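Local atomic coordinates of GDSL-like Lipase/Acylhydrolase family protein (Neisseria meningitidis, PDB entry 4K7J), a protein that probably removes O-linked acetyl groups from peptidoglycan as an esterase of the SGNH (GDSL-like) hydrolase family. Residues I86-V94 with A101-T112. Numbering follows the deposited sequence.
Sequences IGWVYPANV and AVRHNGNWQSLT
Val-89 and Val-102 meet tip to tip, CG2 to CG2 at 3.8 Å, in the apolar centre of a contact that illustrates how an irregular chain segment can bridge the edge strands of two five-stranded antiparallel sheets. These belong to the N-terminal family domain, consistent with a galactose-binding-like beta-sandwich. Residues 86-94 begin by pairing with strand 195-203, where Ile-86 and Gly-87 form a classic beta bulge opposite Ile-202, then run past strand 102-106 of one sheet to strand 109-112 of the other. Ile-86 lies roughly perpendicular to Val-102; its CD1 comes unusually close to Val-102 CG1, at 3.4 Å, while CG2 rests against the methyl of Ala-101. In the other direction Pro-91 CB reaches CZ3 of Trp-108 and Ala-92 CB its CB; the Trp-108 side chain also touches Ile-197 and Met-135. Pro-91 O, buried without a polar partner, sits 3.2 Å from Trp-108 CE3.

His-104 marks the change from apolar to polar. With CG opposite the carbonyl carbon (chi1 -66°), its ring extends toward 86-94, one face under Ala-92 C. NE2 donates to Tyr-90 O over 2.7 Å, the acceptor near the ring plane but NE2 well above the carbonyl plane. Edge bond and covered face together should restrict rotation of the imidazole. Asn-93 lies alongside, OD1 3.6 Å from His-104 CB, amide and ring planes 73° apart; a water donates to that OD1. At the far edge a second water joins Asn-93 O to Ser-110 N, while Ser-110 OG donates to that same Asn-93 O, 2.8 Å away and on a lone pair in the carbonyl plane.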
ATOM      1  N   ILE A  86       9.078   3.048  -9.481  1.00 21.61           N
ATOM      2  CA  ILE A  86       8.142   3.661  -8.547  1.00 22.51           C
ATOM      3  C   ILE A  86       6.952   2.778  -8.167  1.00 21.47           C
ATOM      4  O   ILE A  86       6.370   2.947  -7.097  1.00 16.77           O
ATOM      5  CB  ILE A  86       7.645   5.003  -9.059  1.00 22.02           C
ATOM      6  CG1 ILE A  86       6.867   4.816 -10.349  1.00 29.01           C
ATOM      7  CG2 ILE A  86       8.819   5.945  -9.277  1.00 26.95           C
ATOM      8  CD1 ILE A  86       5.883   5.897 -10.585  1.00 30.57           C
ATOM      9  N   GLY A  87       6.595   1.838  -9.037  1.00 18.09           N
ATOM     10  CA  GLY A  87       5.517   0.912  -8.748  1.00 17.06           C
ATOM     11  C   GLY A  87       4.134   1.453  -9.061  1.00 17.57           C
ATOM     12  O   GLY A  87       3.972   2.291  -9.958  1.00 17.07           O
ATOM     13  N   TRP A  88       3.143   0.960  -8.317  1.00 14.46           N
ATOM     14  CA  TRP A  88       1.747   1.361  -8.472  1.00 17.12           C
ATOM     15  C   TRP A  88       1.500   2.688  -7.766  1.00 18.24           C
ATOM     16  O   TRP A  88       1.640   2.766  -6.541  1.00 20.16           O
ATOM     17  CB  TRP A  88       0.810   0.310  -7.865  1.00 13.63           C
ATOM     18  CG  TRP A  88       0.780  -1.026  -8.589  1.00 17.80           C
ATOM     19  CD1 TRP A  88       1.429  -2.173  -8.229  1.00 18.94           C
ATOM     20  CD2 TRP A  88       0.044  -1.338  -9.785  1.00 19.24           C
ATOM     21  NE1 TRP A  88       1.141  -3.185  -9.127  1.00 17.12           N
ATOM     22  CE2 TRP A  88       0.300  -2.695 -10.094  1.00 17.63           C
ATOM     23  CE3 TRP A  88      -0.795  -0.596 -10.628  1.00 16.01           C
ATOM     24  CZ2 TRP A  88      -0.260  -3.332 -11.211  1.00 21.86           C
ATOM     25  CZ3 TRP A  88      -1.357  -1.226 -11.739  1.00 17.40           C
ATOM     26  CH2 TRP A  88      -1.083  -2.582 -12.021  1.00 18.02           C
ATOM     27  N   VAL A  89       1.118   3.719  -8.525  1.00 13.77           N
ATOM     28  CA  VAL A  89       0.845   5.043  -7.956  1.00 14.37           C
ATOM     29  C   VAL A  89      -0.545   5.602  -8.327  1.00 12.67           C
ATOM     30  O   VAL A  89      -1.226   5.065  -9.192  1.00 12.70           O
ATOM     31  CB  VAL A  89       1.928   6.043  -8.376  1.00 13.54           C
ATOM     32  CG1 VAL A  89       3.312   5.445  -8.119  1.00 16.85           C
ATOM     33  CG2 VAL A  89       1.778   6.404  -9.846  1.00 18.34           C
ATOM     34  N   TYR A  90      -0.959   6.679  -7.662  1.00 16.86           N
ATOM     35  CA  TYR A  90      -2.263   7.289  -7.921  1.00 12.98           C
ATOM     36  C   TYR A  90      -2.352   7.722  -9.374  1.00 17.30           C
ATOM     37  O   TYR A  90      -1.353   8.102  -9.966  1.00 18.14           O
ATOM     38  CB  TYR A  90      -2.473   8.536  -7.063  1.00 11.91           C
ATOM     39  CG  TYR A  90      -2.493   8.331  -5.560  1.00 14.42           C
ATOM     40  CD1 TYR A  90      -2.677   7.073  -4.999  1.00 12.31           C
ATOM     41  CD2 TYR A  90      -2.346   9.417  -4.697  1.00 17.63           C
ATOM     42  CE1 TYR A  90      -2.701   6.896  -3.621  1.00 13.07           C
ATOM     43  CE2 TYR A  90      -2.370   9.254  -3.313  1.00 14.55           C
ATOM     44  CZ  TYR A  90      -2.546   7.996  -2.784  1.00 14.20           C
ATOM     45  OH  TYR A  90      -2.559   7.828  -1.423  1.00 12.47           O
ATOM     46  N   PRO A  91      -3.558   7.694  -9.945  1.00 15.01           N
ATOM     47  CA  PRO A  91      -3.718   8.233 -11.298  1.00 15.17           C
ATOM     48  C   PRO A  91      -3.835   9.764 -11.306  1.00 21.16           C
ATOM     49  O   PRO A  91      -3.816  10.354 -12.380  1.00 20.21           O
ATOM     50  CB  PRO A  91      -5.026   7.594 -11.761  1.00 14.11           C
ATOM     51  CG  PRO A  91      -5.817   7.432 -10.506  1.00 16.40           C
ATOM     52  CD  PRO A  91      -4.807   7.111  -9.426  1.00 14.18           C
ATOM     53  N   ALA A  92      -3.940  10.386 -10.131  1.00 14.19           N
ATOM     54  CA  ALA A  92      -4.126  11.837 -10.014  1.00 16.82           C
ATOM     55  C   ALA A  92      -3.888  12.255  -8.571  1.00 18.99           C
ATOM     56  O   ALA A  92      -3.839  11.397  -7.697  1.00 15.01           O
ATOM     57  CB  ALA A  92      -5.544  12.236 -10.442  1.00 17.09           C
ATOM     58  N   ASN A  93      -3.740  13.557  -8.321  1.00 16.89           N
ATOM     59  CA  ASN A  93      -3.696  14.054  -6.947  1.00 21.11           C
ATOM     60  C   ASN A  93      -4.929  13.570  -6.207  1.00 16.00           C
ATOM     61  O   ASN A  93      -6.025  13.583  -6.756  1.00 16.05           O
ATOM     62  CB  ASN A  93      -3.635  15.588  -6.885  1.00 21.69           C
ATOM     63  CG  ASN A  93      -2.343  16.142  -7.446  1.00 34.88           C
ATOM     64  OD1 ASN A  93      -1.262  15.587  -7.205  1.00 32.82           O
ATOM     65  ND2 ASN A  93      -2.444  17.230  -8.220  1.00 33.22           N
ATOM     66  N   VAL A  94      -4.724  13.128  -4.974  1.00 15.84           N
ATOM     67  CA  VAL A  94      -5.803  12.725  -4.087  1.00 15.40           C
ATOM     68  C   VAL A  94      -5.742  13.610  -2.852  1.00 17.02           C
ATOM     69  O   VAL A  94      -4.733  13.620  -2.136  1.00 15.15           O
ATOM     70  CB  VAL A  94      -5.649  11.259  -3.638  1.00 15.44           C
ATOM     71  CG1 VAL A  94      -6.699  10.907  -2.560  1.00 16.88           C
ATOM     72  CG2 VAL A  94      -5.719  10.313  -4.820  1.00 14.65           C
ATOM     73  N   ALA A 101       6.892   9.572  -4.732  1.00 20.96           N
ATOM     74  CA  ALA A 101       7.723   9.179  -5.875  1.00 22.98           C
ATOM     75  C   ALA A 101       7.337   9.805  -7.222  1.00 24.81           C
ATOM     76  O   ALA A 101       8.122   9.753  -8.171  1.00 26.08           O
ATOM     77  CB  ALA A 101       7.747   7.657  -5.999  1.00 17.39           C
ATOM     78  N   VAL A 102       6.137  10.368  -7.318  1.00 21.13           N
ATOM     79  CA  VAL A 102       5.715  11.052  -8.541  1.00 23.35           C
ATOM     80  C   VAL A 102       4.930  12.320  -8.275  1.00 24.00           C
ATOM     81  O   VAL A 102       4.336  12.488  -7.211  1.00 23.10           O
ATOM     82  CB  VAL A 102       4.823  10.177  -9.442  1.00 26.40           C
ATOM     83  CG1 VAL A 102       5.659   9.310 -10.328  1.00 34.63           C
ATOM     84  CG2 VAL A 102       3.837   9.370  -8.612  1.00 22.46           C
ATOM     85  N   ARG A 103       4.911  13.193  -9.276  1.00 19.29           N
ATOM     86  CA  ARG A 103       4.129  14.418  -9.238  1.00 25.86           C
ATOM     87  C   ARG A 103       3.111  14.389 -10.370  1.00 24.18           C
ATOM     88  O   ARG A 103       3.406  13.889 -11.453  1.00 20.07           O
ATOM     89  CB  ARG A 103       5.042  15.633  -9.370  1.00 25.66           C
ATOM     90  CG  ARG A 103       6.079  15.725  -8.257  1.00 38.21           C
ATOM     91  CD  ARG A 103       6.895  17.014  -8.326  1.00 54.63           C
ATOM     92  NE  ARG A 103       7.927  16.978  -9.362  1.00 49.23           N
ATOM     93  CZ  ARG A 103       7.772  17.456 -10.592  1.00 51.41           C
ATOM     94  NH1 ARG A 103       6.620  18.012 -10.950  1.00 42.18           N
ATOM     95  NH2 ARG A 103       8.771  17.377 -11.463  1.00 54.67           N
ATOM     96  N   HIS A 104       1.917  14.919 -10.110  1.00 17.76           N
ATOM     97  CA  HIS A 104       0.822  14.883 -11.072  1.00 18.97           C
ATOM     98  C   HIS A 104       0.499  16.266 -11.616  1.00 19.57           C
ATOM     99  O   HIS A 104       0.441  17.244 -10.874  1.00 21.66           O
ATOM    100  CB  HIS A 104      -0.447  14.319 -10.425  1.00 21.17           C
ATOM    101  CG  HIS A 104      -0.355  12.876 -10.032  1.00 20.66           C
ATOM    102  ND1 HIS A 104       0.179  12.466  -8.829  1.00 25.73           N
ATOM    103  CD2 HIS A 104      -0.754  11.751 -10.672  1.00 17.74           C
ATOM    104  CE1 HIS A 104       0.112  11.149  -8.749  1.00 22.14           C
ATOM    105  NE2 HIS A 104      -0.452  10.690  -9.850  1.00 18.50           N
ATOM    106  N   ASN A 105       0.267  16.333 -12.917  1.00 20.11           N
ATOM    107  CA  ASN A 105      -0.176  17.565 -13.558  1.00 21.29           C
ATOM    108  C   ASN A 105      -1.181  17.243 -14.660  1.00 14.20           C
ATOM    109  O   ASN A 105      -0.800  16.805 -15.737  1.00 16.42           O
ATOM    110  CB  ASN A 105       1.022  18.311 -14.149  1.00 23.71           C
ATOM    111  CG  ASN A 105       0.608  19.468 -15.042  1.00 42.99           C
ATOM    112  OD1 ASN A 105      -0.393  20.148 -14.786  1.00 29.72           O
ATOM    113  ND2 ASN A 105       1.377  19.693 -16.103  1.00 46.31           N
ATOM    114  N   GLY A 106      -2.463  17.452 -14.386  1.00 19.04           N
ATOM    115  CA  GLY A 106      -3.491  17.127 -15.352  1.00 19.73           C
ATOM    116  C   GLY A 106      -4.862  17.548 -14.889  1.00 19.34           C
ATOM    117  O   GLY A 106      -5.002  18.179 -13.843  1.00 26.97           O
ATOM    118  N   ASN A 107      -5.882  17.181 -15.650  1.00 20.61           N
ATOM    119  CA  ASN A 107      -7.242  17.616 -15.340  1.00 20.09           C
ATOM    120  C   ASN A 107      -8.158  16.486 -14.877  1.00 17.26           C
ATOM    121  O   ASN A 107      -9.361  16.679 -14.730  1.00 20.29           O
ATOM    122  CB  ASN A 107      -7.860  18.340 -16.537  1.00 17.01           C
ATOM    123  CG  ASN A 107      -7.884  17.484 -17.800  1.00 20.95           C
ATOM    124  OD1 ASN A 107      -7.823  16.257 -17.741  1.00 18.80           O
ATOM    125  ND2 ASN A 107      -7.997  18.140 -18.957  1.00 23.37           N
ATOM    126  N   TRP A 108      -7.590  15.306 -14.652  1.00 16.25           N
ATOM    127  CA  TRP A 108      -8.366  14.190 -14.100  1.00 17.46           C
ATOM    128  C   TRP A 108      -8.890  14.519 -12.692  1.00 21.85           C
ATOM    129  O   TRP A 108      -8.257  15.274 -11.944  1.00 20.07           O
ATOM    130  CB  TRP A 108      -7.526  12.908 -14.074  1.00 16.83           C
ATOM    131  CG  TRP A 108      -7.091  12.419 -15.436  1.00 14.24           C
ATOM    132  CD1 TRP A 108      -7.343  13.010 -16.645  1.00 19.49           C
ATOM    133  CD2 TRP A 108      -6.320  11.247 -15.716  1.00 17.75           C
ATOM    134  NE1 TRP A 108      -6.779  12.268 -17.657  1.00 15.27           N
ATOM    135  CE2 TRP A 108      -6.139  11.186 -17.110  1.00 18.31           C
ATOM    136  CE3 TRP A 108      -5.768  10.238 -14.917  1.00 16.08           C
ATOM    137  CZ2 TRP A 108      -5.433  10.150 -17.726  1.00 16.58           C
ATOM    138  CZ3 TRP A 108      -5.062   9.222 -15.525  1.00 14.93           C
ATOM    139  CH2 TRP A 108      -4.901   9.182 -16.919  1.00 17.08           C
ATOM    140  N   GLN A 109     -10.043  13.961 -12.328  1.00 15.98           N
ATOM    141  CA  GLN A 109     -10.589  14.186 -10.987  1.00 18.99           C
ATOM    142  C   GLN A 109     -10.671  12.904 -10.166  1.00 19.34           C
ATOM    143  O   GLN A 109     -11.401  11.990 -10.532  1.00 15.56           O
ATOM    144  CB  GLN A 109     -11.975  14.831 -11.063  1.00 25.11           C
ATOM    145  CG  GLN A 109     -12.562  15.096  -9.672  1.00 23.01           C
ATOM    146  CD  GLN A 109     -11.690  16.038  -8.838  1.00 40.45           C
ATOM    147  OE1 GLN A 109     -11.212  17.070  -9.335  1.00 33.51           O
ATOM    148  NE2 GLN A 109     -11.469  15.680  -7.564  1.00 30.55           N
ATOM    149  N   SER A 110      -9.943  12.845  -9.050  1.00 16.98           N
ATOM    150  CA  SER A 110      -9.944  11.643  -8.210  1.00 16.39           C
ATOM    151  C   SER A 110     -11.198  11.514  -7.341  1.00 18.87           C
ATOM    152  O   SER A 110     -11.893  12.491  -7.068  1.00 13.70           O
ATOM    153  CB  SER A 110      -8.702  11.589  -7.318  1.00 19.48           C
ATOM    154  OG  SER A 110      -8.706  12.684  -6.410  1.00 25.91           O
ATOM    155  N   LEU A 111     -11.465  10.282  -6.923  1.00 13.15           N
ATOM    156  CA  LEU A 111     -12.575   9.951  -6.043  1.00 14.40           C
ATOM    157  C   LEU A 111     -12.099   8.764  -5.215  1.00 17.84           C
ATOM    158  O   LEU A 111     -11.490   7.838  -5.763  1.00 14.47           O
ATOM    159  CB  LEU A 111     -13.803   9.558  -6.867  1.00 17.20           C
ATOM    160  CG  LEU A 111     -14.970   9.004  -6.055  1.00 17.71           C
ATOM    161  CD1 LEU A 111     -15.597  10.136  -5.273  1.00 16.50           C
ATOM    162  CD2 LEU A 111     -15.994   8.288  -6.937  1.00 17.34           C
ATOM    163  N   THR A 112     -12.327   8.786  -3.901  1.00 16.11           N
ATOM    164  CA  THR A 112     -11.902   7.659  -3.065  1.00 13.02           C
ATOM    165  C   THR A 112     -13.041   7.079  -2.218  1.00 13.96           C
ATOM    166  O   THR A 112     -14.090   7.701  -2.054  1.00 13.99           O
ATOM    167  CB  THR A 112     -10.738   8.016  -2.113  1.00 15.39           C
ATOM    168  OG1 THR A 112     -11.259   8.555  -0.882  1.00 13.11           O
ATOM    169  CG2 THR A 112      -9.753   8.973  -2.760  1.00 12.58           C
TER
HETATM  170  O   HOH W   1       1.447  16.033  -7.918  1.00 26.67           O
HETATM  171  O   HOH W   2      -7.889  14.731  -8.565  1.00 31.78           O